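Long-range contacts in Emp46p (Saccharomyces cerevisiae, PDB 2A6W), which takes part in the secretion of glycoproteins and is also involved in nuclear architecture and gene silencing: residues Trp88-Asn93 against Pro194-Thr199; Leu121-Thr126 against Leu148-Asp153. All blocks are in the same frame, centred on the assembly; numbering follows the deposited sequence.

In the fold
Both interactions reach the same antiparallel sheet of a legume-like lectin domain, a concanavalin-type beta sandwich, but lie on opposite sides of the chain's centre, with their own centres 24 Å apart. Interaction 1 is the buried one: it joins strands 84-90 and 196-202 inside the sheet by backbone pairing, with Leu-89 and Ile-197 on one face, beside Phe-195, and Trp-88, Lys-90 and Arg-196 on the other. Interaction 2, nested within the chain loop that interaction 1 closes, is only partly buried. There the edge strand 145-148 runs out into a loop, and a single carboxylate, that of Glu-123, takes over from regular strand pairing by accepting backbone N-H groups.

Interaction 1 of 2, residues Trp88-Asn93 against Pro194-Thr199; sequences WLKQGN and PFRIGT
Phe-195 sets its CG between its backbone N and carbonyl carbon (chi1 48°), which carries the ring alongside Leu-89; CE2 lies 3.8 Å from Leu-89 CG, meeting it obliquely. Leu-89 CD1 also rests on Ile-197 CG1, at 4.1 Å, so the three side chains form one apolar patch. On the other face, Arg-196 turns CG away from its carbonyl carbon (chi1 -52°) and bends farther out, running beside Lys-90. The Lys-90 methylene CE sits at the guanidinium edge, 3.7 Å from Arg-196 NH1. Main-chain bonds hold the antiparallel strands together: Lys-90 and Arg-196 exchange two, with Arg-196 N 2.9 Å from Lys-90 O. At Trp-88 and Gly-198 one bond is firm (Trp-88 N to Gly-198 O, 2.9 Å) and its return is weak. A water donates to both Trp-88 O and Gly-198 O, spanning the pair beside these bonds. The indole of Trp-88 passes the strand edge-on, with CD1 4.0 Å from Thr-199 CA, while its NE1 hydrogen-bonds to Ser-200 OG. Trp-55 of strand 51-56, the other neighbour of 196-202, meets the Trp-88 ring and makes a cation-pi contact with Arg-196; strand 111-115 flanks 84-90 on its far side. Across the sandwich, Leu-89, Phe-195 and Ile-197 pack against strand 66-75, and Ile-197 also reaches strand 209-218.

Interaction 2 of 2, residues Leu121-Thr126 against Leu148-Asp153; sequences LGESVT and LFQYQD
Glu-123 lays its side chain over the loop formed by Phe-149 to Gln-152. Its CB lies 3.4 Å from Phe-149 O; CG then touches the Tyr-151 ring at CE2, 3.6 Å away. With chi2 extended at 170°, the carboxylate is carried over the rim of the ring to the backbone N-H groups of Tyr-151 and Gln-152. There OE1 accepts both: that of Gln-152, at 2.9 Å and nearly along the C-O axis, and that of Tyr-151, equally close but from above the carboxylate plane. The same oxygen stands over one face of Tyr-151, offset toward the rim, and packs on Gln-152 CB at 3.5 Å. The other oxygen, OE2, forms a salt bridge with Arg-78. Nearer the strand, Phe-149 N bonds to Glu-123 O at 3.2 Å, Leu-121 CB meets Leu-148 CD2, and Val-125 CG2 rests against Phe-149 CB at 4.0 Å. Ser-124 OG turns back to Gly-122 O (2.8 Å), bracing the corner that the chain turns at Glu-123. With two amides on one oxygen and Arg-78 on the other, the carboxylate is gripped at both ends, its rotation is restrained, and its negative charge is probably well stabilised.

Interaction 1 of 2, residues Trp88-Asn93 against Pro194-Thr199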
ATOM      1  N   TRP A  88      -0.093  -2.343   2.494  1.00 20.71           N
ATOM      2  CA  TRP A  88      -0.074  -3.255   3.629  1.00 22.06           C
ATOM      3  C   TRP A  88      -1.327  -3.194   4.471  1.00 24.16           C
ATOM      4  O   TRP A  88      -1.921  -2.146   4.688  1.00 23.58           O
ATOM      5  CB  TRP A  88       1.082  -2.943   4.572  1.00 21.26           C
ATOM      6  CG  TRP A  88       2.441  -2.916   3.933  1.00 21.07           C
ATOM      7  CD1 TRP A  88       3.058  -1.830   3.421  1.00 22.50           C
ATOM      8  CD2 TRP A  88       3.354  -4.000   3.790  1.00 21.17           C
ATOM      9  NE1 TRP A  88       4.299  -2.163   2.948  1.00 21.92           N
ATOM     10  CE2 TRP A  88       4.504  -3.497   3.155  1.00 20.98           C
ATOM     11  CE3 TRP A  88       3.322  -5.359   4.123  1.00 21.06           C
ATOM     12  CZ2 TRP A  88       5.594  -4.292   2.858  1.00 23.56           C
ATOM     13  CZ3 TRP A  88       4.409  -6.127   3.843  1.00 22.70           C
ATOM     14  CH2 TRP A  88       5.520  -5.607   3.188  1.00 22.87           C
ATOM     15  N   LEU A  89      -1.679  -4.363   4.983  1.00 27.01           N
ATOM     16  CA  LEU A  89      -2.723  -4.529   5.960  1.00 30.31           C
ATOM     17  C   LEU A  89      -2.136  -5.596   6.881  1.00 32.74           C
ATOM     18  O   LEU A  89      -2.101  -6.761   6.500  1.00 32.64           O
ATOM     19  CB  LEU A  89      -3.981  -5.023   5.246  1.00 30.64           C
ATOM     20  CG  LEU A  89      -5.271  -4.270   5.433  1.00 31.92           C
ATOM     21  CD1 LEU A  89      -5.143  -2.847   4.931  1.00 34.77           C
ATOM     22  CD2 LEU A  89      -6.400  -4.999   4.748  1.00 31.73           C
ATOM     23  N   LYS A  90      -1.591  -5.218   8.038  1.00 35.86           N
ATOM     24  CA  LYS A  90      -0.913  -6.223   8.865  1.00 38.79           C
ATOM     25  C   LYS A  90      -1.126  -6.149  10.382  1.00 41.61           C
ATOM     26  O   LYS A  90      -1.073  -5.077  10.986  1.00 42.10           O
ATOM     27  CB  LYS A  90       0.577  -6.288   8.531  1.00 39.36           C
ATOM     28  CG  LYS A  90       1.414  -5.070   8.881  1.00 39.46           C
ATOM     29  CD  LYS A  90       2.803  -5.202   8.238  1.00 41.12           C
ATOM     30  CE  LYS A  90       3.917  -5.332   9.261  1.00 41.07           C
ATOM     31  NZ  LYS A  90       5.210  -5.548   8.563  1.00 41.20           N
ATOM     32  N   GLN A  91      -1.375  -7.321  10.971  1.00 44.20           N
ATOM     33  CA  GLN A  91      -1.528  -7.491  12.423  1.00 46.89           C
ATOM     34  C   GLN A  91      -0.272  -7.120  13.226  1.00 49.05           C
ATOM     35  O   GLN A  91       0.834  -7.012  12.682  1.00 49.41           O
ATOM     36  CB  GLN A  91      -1.917  -8.929  12.732  1.00 46.92           C
ATOM     37  CG  GLN A  91      -3.339  -9.248  12.359  1.00 48.27           C
ATOM     38  CD  GLN A  91      -3.678 -10.722  12.556  1.00 50.16           C
ATOM     39  OE1 GLN A  91      -4.606 -11.066  13.308  1.00 52.76           O
ATOM     40  NE2 GLN A  91      -2.935 -11.593  11.880  1.00 49.58           N
ATOM     41  N   GLY A  92      -0.462  -6.941  14.533  1.00 51.57           N
ATOM     42  CA  GLY A  92       0.518  -6.280  15.375  1.00 53.10           C
ATOM     43  C   GLY A  92       1.757  -7.094  15.668  1.00 54.76           C
ATOM     44  O   GLY A  92       2.154  -7.958  14.874  1.00 55.54           O
ATOM     45  N   ASN A  93       2.360  -6.828  16.829  1.00 56.44           N
ATOM     46  CA  ASN A  93       3.668  -7.379  17.185  1.00 57.51           C
ATOM     47  C   ASN A  93       4.726  -6.913  16.186  1.00 58.01           C
ATOM     48  O   ASN A  93       5.206  -7.677  15.345  1.00 58.35           O
ATOM     49  CB  ASN A  93       3.628  -8.913  17.298  1.00 57.77           C
ATOM     50  CG  ASN A  93       4.451  -9.427  18.471  1.00 58.81           C
ATOM     51  OD1 ASN A  93       5.684  -9.471  18.410  1.00 60.75           O
ATOM     52  ND2 ASN A  93       3.770  -9.812  19.548  1.00 59.27           N
ATOM     53  N   PRO A 194      -7.708  -5.832  15.241  1.00 42.74           N
ATOM     54  CA  PRO A 194      -7.105  -4.594  14.734  1.00 41.30           C
ATOM     55  C   PRO A 194      -5.861  -4.842  13.884  1.00 39.53           C
ATOM     56  O   PRO A 194      -5.109  -5.790  14.115  1.00 39.87           O
ATOM     57  CB  PRO A 194      -6.738  -3.824  16.015  1.00 41.71           C
ATOM     58  CG  PRO A 194      -7.481  -4.511  17.099  1.00 42.46           C
ATOM     59  CD  PRO A 194      -7.508  -5.953  16.698  1.00 43.07           C
ATOM     60  N   PHE A 195      -5.660  -3.989  12.891  1.00 37.25           N
ATOM     61  CA  PHE A 195      -4.501  -4.109  12.022  1.00 35.36           C
ATOM     62  C   PHE A 195      -3.997  -2.728  11.633  1.00 32.82           C
ATOM     63  O   PHE A 195      -4.677  -1.736  11.808  1.00 32.12           O
ATOM     64  CB  PHE A 195      -4.843  -4.922  10.779  1.00 35.86           C
ATOM     65  CG  PHE A 195      -6.105  -4.485  10.106  1.00 37.82           C
ATOM     66  CD1 PHE A 195      -7.330  -5.005  10.505  1.00 40.63           C
ATOM     67  CD2 PHE A 195      -6.075  -3.560   9.081  1.00 38.69           C
ATOM     68  CE1 PHE A 195      -8.494  -4.614   9.906  1.00 39.82           C
ATOM     69  CE2 PHE A 195      -7.249  -3.174   8.462  1.00 40.67           C
ATOM     70  CZ  PHE A 195      -8.460  -3.706   8.886  1.00 41.12           C
ATOM     71  N   ARG A 196      -2.769  -2.688  11.148  1.00 31.31           N
ATOM     72  CA  ARG A 196      -2.145  -1.439  10.768  1.00 29.71           C
ATOM     73  C   ARG A 196      -2.262  -1.295   9.257  1.00 27.27           C
ATOM     74  O   ARG A 196      -2.229  -2.285   8.541  1.00 25.85           O
ATOM     75  CB  ARG A 196      -0.686  -1.418  11.184  1.00 30.89           C
ATOM     76  CG  ARG A 196      -0.430  -1.757  12.644  1.00 34.20           C
ATOM     77  CD  ARG A 196       1.037  -2.013  12.921  1.00 38.76           C
ATOM     78  NE  ARG A 196       1.880  -0.923  12.424  1.00 42.51           N
ATOM     79  CZ  ARG A 196       2.991  -1.065  11.686  1.00 45.45           C
ATOM     80  NH1 ARG A 196       3.437  -2.267  11.318  1.00 47.11           N
ATOM     81  NH2 ARG A 196       3.674   0.015  11.310  1.00 45.84           N
ATOM     82  N   ILE A 197      -2.426  -0.065   8.798  1.00 24.75           N
ATOM     83  CA  ILE A 197      -2.640   0.230   7.381  1.00 23.98           C
ATOM     84  C   ILE A 197      -1.505   1.117   6.929  1.00 23.07           C
ATOM     85  O   ILE A 197      -1.219   2.109   7.591  1.00 22.86           O
ATOM     86  CB  ILE A 197      -3.972   0.980   7.248  1.00 23.87           C
ATOM     87  CG1 ILE A 197      -5.125   0.099   7.749  1.00 23.94           C
ATOM     88  CG2 ILE A 197      -4.215   1.484   5.824  1.00 24.09           C
ATOM     89  CD1 ILE A 197      -6.450   0.791   7.781  1.00 22.87           C
ATOM     90  N   GLY A 198      -0.875   0.802   5.800  1.00 21.84           N
ATOM     91  CA  GLY A 198       0.189   1.660   5.294  1.00 21.45           C
ATOM     92  C   GLY A 198       0.616   1.348   3.860  1.00 20.42           C
ATOM     93  O   GLY A 198       0.045   0.501   3.167  1.00 20.67           O
ATOM     94  N   THR A 199       1.638   2.067   3.426  1.00 18.66           N
ATOM     95  CA  THR A 199       2.234   1.870   2.120  1.00 18.30           C
ATOM     96  C   THR A 199       3.723   2.154   2.248  1.00 18.54           C
ATOM     97  O   THR A 199       4.132   2.926   3.117  1.00 20.17           O
ATOM     98  CB  THR A 199       1.571   2.809   1.078  1.00 17.66           C
ATOM     99  OG1 THR A 199       2.155   2.588  -0.200  1.00 16.29           O
ATOM    100  CG2 THR A 199       1.854   4.299   1.374  1.00 19.08           C
TER
HETATM  101  O   HOH W   1      -2.706  -0.217   2.851  1.00 20.79           O

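Interaction 2 of 2, residues Leu121-Thr126 against Leu148-Asp153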
ATOM      1  N   LEU A 121       5.613 -12.267 -14.550  1.00 27.84           N
ATOM      2  CA  LEU A 121       4.436 -11.554 -15.075  1.00 25.72           C
ATOM      3  C   LEU A 121       4.707 -10.219 -15.753  1.00 25.21           C
ATOM      4  O   LEU A 121       3.897  -9.743 -16.548  1.00 25.05           O
ATOM      5  CB  LEU A 121       3.462 -11.275 -13.935  1.00 25.67           C
ATOM      6  CG  LEU A 121       2.853 -12.421 -13.142  1.00 22.01           C
ATOM      7  CD1 LEU A 121       2.145 -11.853 -11.937  1.00 19.07           C
ATOM      8  CD2 LEU A 121       1.880 -13.188 -14.013  1.00 21.50           C
ATOM      9  N   GLY A 122       5.821  -9.580 -15.397  1.00 25.00           N
ATOM     10  CA  GLY A 122       6.053  -8.199 -15.768  1.00 24.48           C
ATOM     11  C   GLY A 122       5.307  -7.245 -14.841  1.00 22.87           C
ATOM     12  O   GLY A 122       5.000  -7.617 -13.710  1.00 21.87           O
ATOM     13  N   GLU A 123       5.042  -6.037 -15.321  1.00 22.95           N
ATOM     14  CA  GLU A 123       4.324  -5.021 -14.542  1.00 22.05           C
ATOM     15  C   GLU A 123       3.010  -5.600 -14.084  1.00 19.80           C
ATOM     16  O   GLU A 123       2.252  -6.012 -14.914  1.00 18.94           O
ATOM     17  CB  GLU A 123       3.977  -3.811 -15.381  1.00 23.86           C
ATOM     18  CG  GLU A 123       4.956  -2.693 -15.245  1.00 25.23           C
ATOM     19  CD  GLU A 123       4.730  -1.634 -16.244  1.00 22.35           C
ATOM     20  OE1 GLU A 123       4.325  -0.549 -15.821  1.00 23.35           O
ATOM     21  OE2 GLU A 123       4.907  -1.915 -17.436  1.00 25.08           O
ATOM     22  N   SER A 124       2.760  -5.590 -12.777  1.00 18.45           N
ATOM     23  CA  SER A 124       1.666  -6.360 -12.186  1.00 18.18           C
ATOM     24  C   SER A 124       1.394  -5.933 -10.760  1.00 17.59           C
ATOM     25  O   SER A 124       2.230  -5.273 -10.124  1.00 18.05           O
ATOM     26  CB  SER A 124       2.056  -7.854 -12.171  1.00 18.85           C
ATOM     27  OG  SER A 124       3.300  -8.071 -11.508  1.00 18.64           O
ATOM     28  N   VAL A 125       0.210  -6.321 -10.297  1.00 16.97           N
ATOM     29  CA  VAL A 125      -0.183  -6.343  -8.906  1.00 16.91           C
ATOM     30  C   VAL A 125      -0.105  -7.791  -8.444  1.00 17.50           C
ATOM     31  O   VAL A 125      -0.647  -8.669  -9.105  1.00 17.17           O
ATOM     32  CB  VAL A 125      -1.637  -5.903  -8.764  1.00 17.33           C
ATOM     33  CG1 VAL A 125      -2.066  -5.999  -7.301  1.00 17.07           C
ATOM     34  CG2 VAL A 125      -1.818  -4.512  -9.312  1.00 18.48           C
ATOM     35  N   THR A 126       0.618  -8.060  -7.371  1.00 16.85           N
ATOM     36  CA  THR A 126       0.650  -9.410  -6.806  1.00 17.38           C
ATOM     37  C   THR A 126       0.326  -9.300  -5.345  1.00 17.53           C
ATOM     38  O   THR A 126       0.799  -8.375  -4.655  1.00 18.60           O
ATOM     39  CB  THR A 126       2.023 -10.107  -7.049  1.00 17.17           C
ATOM     40  OG1 THR A 126       3.144  -9.220  -6.776  1.00 18.51           O
ATOM     41  CG2 THR A 126       2.134 -10.470  -8.512  1.00 17.67           C
ATOM     42  N   LEU A 148      -2.200  -8.250 -14.267  1.00 17.30           N
ATOM     43  CA  LEU A 148      -1.238  -7.453 -15.009  1.00 18.41           C
ATOM     44  C   LEU A 148      -1.739  -6.013 -15.007  1.00 18.79           C
ATOM     45  O   LEU A 148      -2.946  -5.769 -15.130  1.00 19.33           O
ATOM     46  CB  LEU A 148      -1.092  -7.983 -16.426  1.00 18.81           C
ATOM     47  CG  LEU A 148      -0.835  -9.496 -16.563  1.00 19.73           C
ATOM     48  CD1 LEU A 148      -0.585  -9.827 -18.004  1.00 20.09           C
ATOM     49  CD2 LEU A 148       0.335  -9.922 -15.686  1.00 21.73           C
ATOM     50  N   PHE A 149      -0.832  -5.070 -14.800  1.00 19.00           N
ATOM     51  CA  PHE A 149      -1.238  -3.670 -14.608  1.00 18.58           C
ATOM     52  C   PHE A 149      -0.068  -2.742 -14.871  1.00 17.92           C
ATOM     53  O   PHE A 149       0.979  -2.852 -14.229  1.00 18.80           O
ATOM     54  CB  PHE A 149      -1.773  -3.457 -13.184  1.00 18.39           C
ATOM     55  CG  PHE A 149      -2.293  -2.080 -12.969  1.00 18.99           C
ATOM     56  CD1 PHE A 149      -3.513  -1.714 -13.522  1.00 19.91           C
ATOM     57  CD2 PHE A 149      -1.531  -1.136 -12.313  1.00 20.85           C
ATOM     58  CE1 PHE A 149      -3.993  -0.416 -13.351  1.00 19.41           C
ATOM     59  CE2 PHE A 149      -2.004   0.155 -12.170  1.00 19.78           C
ATOM     60  CZ  PHE A 149      -3.222   0.493 -12.667  1.00 19.92           C
ATOM     61  N   GLN A 150      -0.263  -1.822 -15.807  1.00 19.09           N
ATOM     62  CA  GLN A 150       0.759  -0.879 -16.218  1.00 20.01           C
ATOM     63  C   GLN A 150       0.771   0.333 -15.291  1.00 20.20           C
ATOM     64  O   GLN A 150      -0.251   0.991 -15.146  1.00 22.02           O
ATOM     65  CB  GLN A 150       0.494  -0.432 -17.643  1.00 20.22           C
ATOM     66  CG  GLN A 150       1.630   0.361 -18.258  1.00 23.96           C
ATOM     67  CD  GLN A 150       1.334   0.912 -19.632  1.00 27.81           C
ATOM     68  OE1 GLN A 150       0.220   0.817 -20.129  1.00 32.76           O
ATOM     69  NE2 GLN A 150       2.338   1.508 -20.244  1.00 31.37           N
ATOM     70  N   TYR A 151       1.905   0.609 -14.667  1.00 20.40           N
ATOM     71  CA  TYR A 151       2.031   1.711 -13.687  1.00 20.20           C
ATOM     72  C   TYR A 151       3.305   2.556 -13.922  1.00 21.28           C
ATOM     73  O   TYR A 151       3.340   3.737 -13.592  1.00 19.47           O
ATOM     74  CB  TYR A 151       2.010   1.192 -12.225  1.00 20.28           C
ATOM     75  CG  TYR A 151       3.220   0.368 -11.864  1.00 21.20           C
ATOM     76  CD1 TYR A 151       4.375   0.973 -11.390  1.00 19.82           C
ATOM     77  CD2 TYR A 151       3.239  -1.020 -12.085  1.00 20.27           C
ATOM     78  CE1 TYR A 151       5.523   0.213 -11.098  1.00 22.31           C
ATOM     79  CE2 TYR A 151       4.380  -1.791 -11.795  1.00 21.50           C
ATOM     80  CZ  TYR A 151       5.495  -1.179 -11.292  1.00 21.21           C
ATOM     81  OH  TYR A 151       6.623  -1.926 -11.046  1.00 25.00           O
ATOM     82  N   GLN A 152       4.364   1.970 -14.463  1.00 20.95           N
ATOM     83  CA  GLN A 152       5.599   2.741 -14.621  1.00 21.29           C
ATOM     84  C   GLN A 152       5.493   3.975 -15.525  1.00 21.25           C
ATOM     85  O   GLN A 152       4.892   3.951 -16.602  1.00 22.19           O
ATOM     86  CB  GLN A 152       6.747   1.872 -15.149  1.00 21.54           C
ATOM     87  CG  GLN A 152       7.276   0.891 -14.148  1.00 21.50           C
ATOM     88  CD  GLN A 152       8.616   0.304 -14.582  1.00 23.33           C
ATOM     89  OE1 GLN A 152       8.848   0.107 -15.776  1.00 24.02           O
ATOM     90  NE2 GLN A 152       9.498   0.043 -13.622  1.00 23.98           N
ATOM     91  N   ASP A 153       6.119   5.040 -15.049  1.00 21.73           N
ATOM     92  CA  ASP A 153       6.336   6.275 -15.791  1.00 22.48           C
ATOM     93  C   ASP A 153       5.026   6.901 -16.302  1.00 22.28           C
ATOM     94  O   ASP A 153       4.838   7.127 -17.489  1.00 23.13           O
ATOM     95  CB  ASP A 153       7.344   6.058 -16.907  1.00 22.55           C
ATOM     96  CG  ASP A 153       7.977   7.368 -17.371  1.00 26.09           C
ATOM     97  OD1 ASP A 153       8.072   8.337 -16.565  1.00 29.07           O
ATOM     98  OD2 ASP A 153       8.357   7.528 -18.540  1.00 28.25           O
TER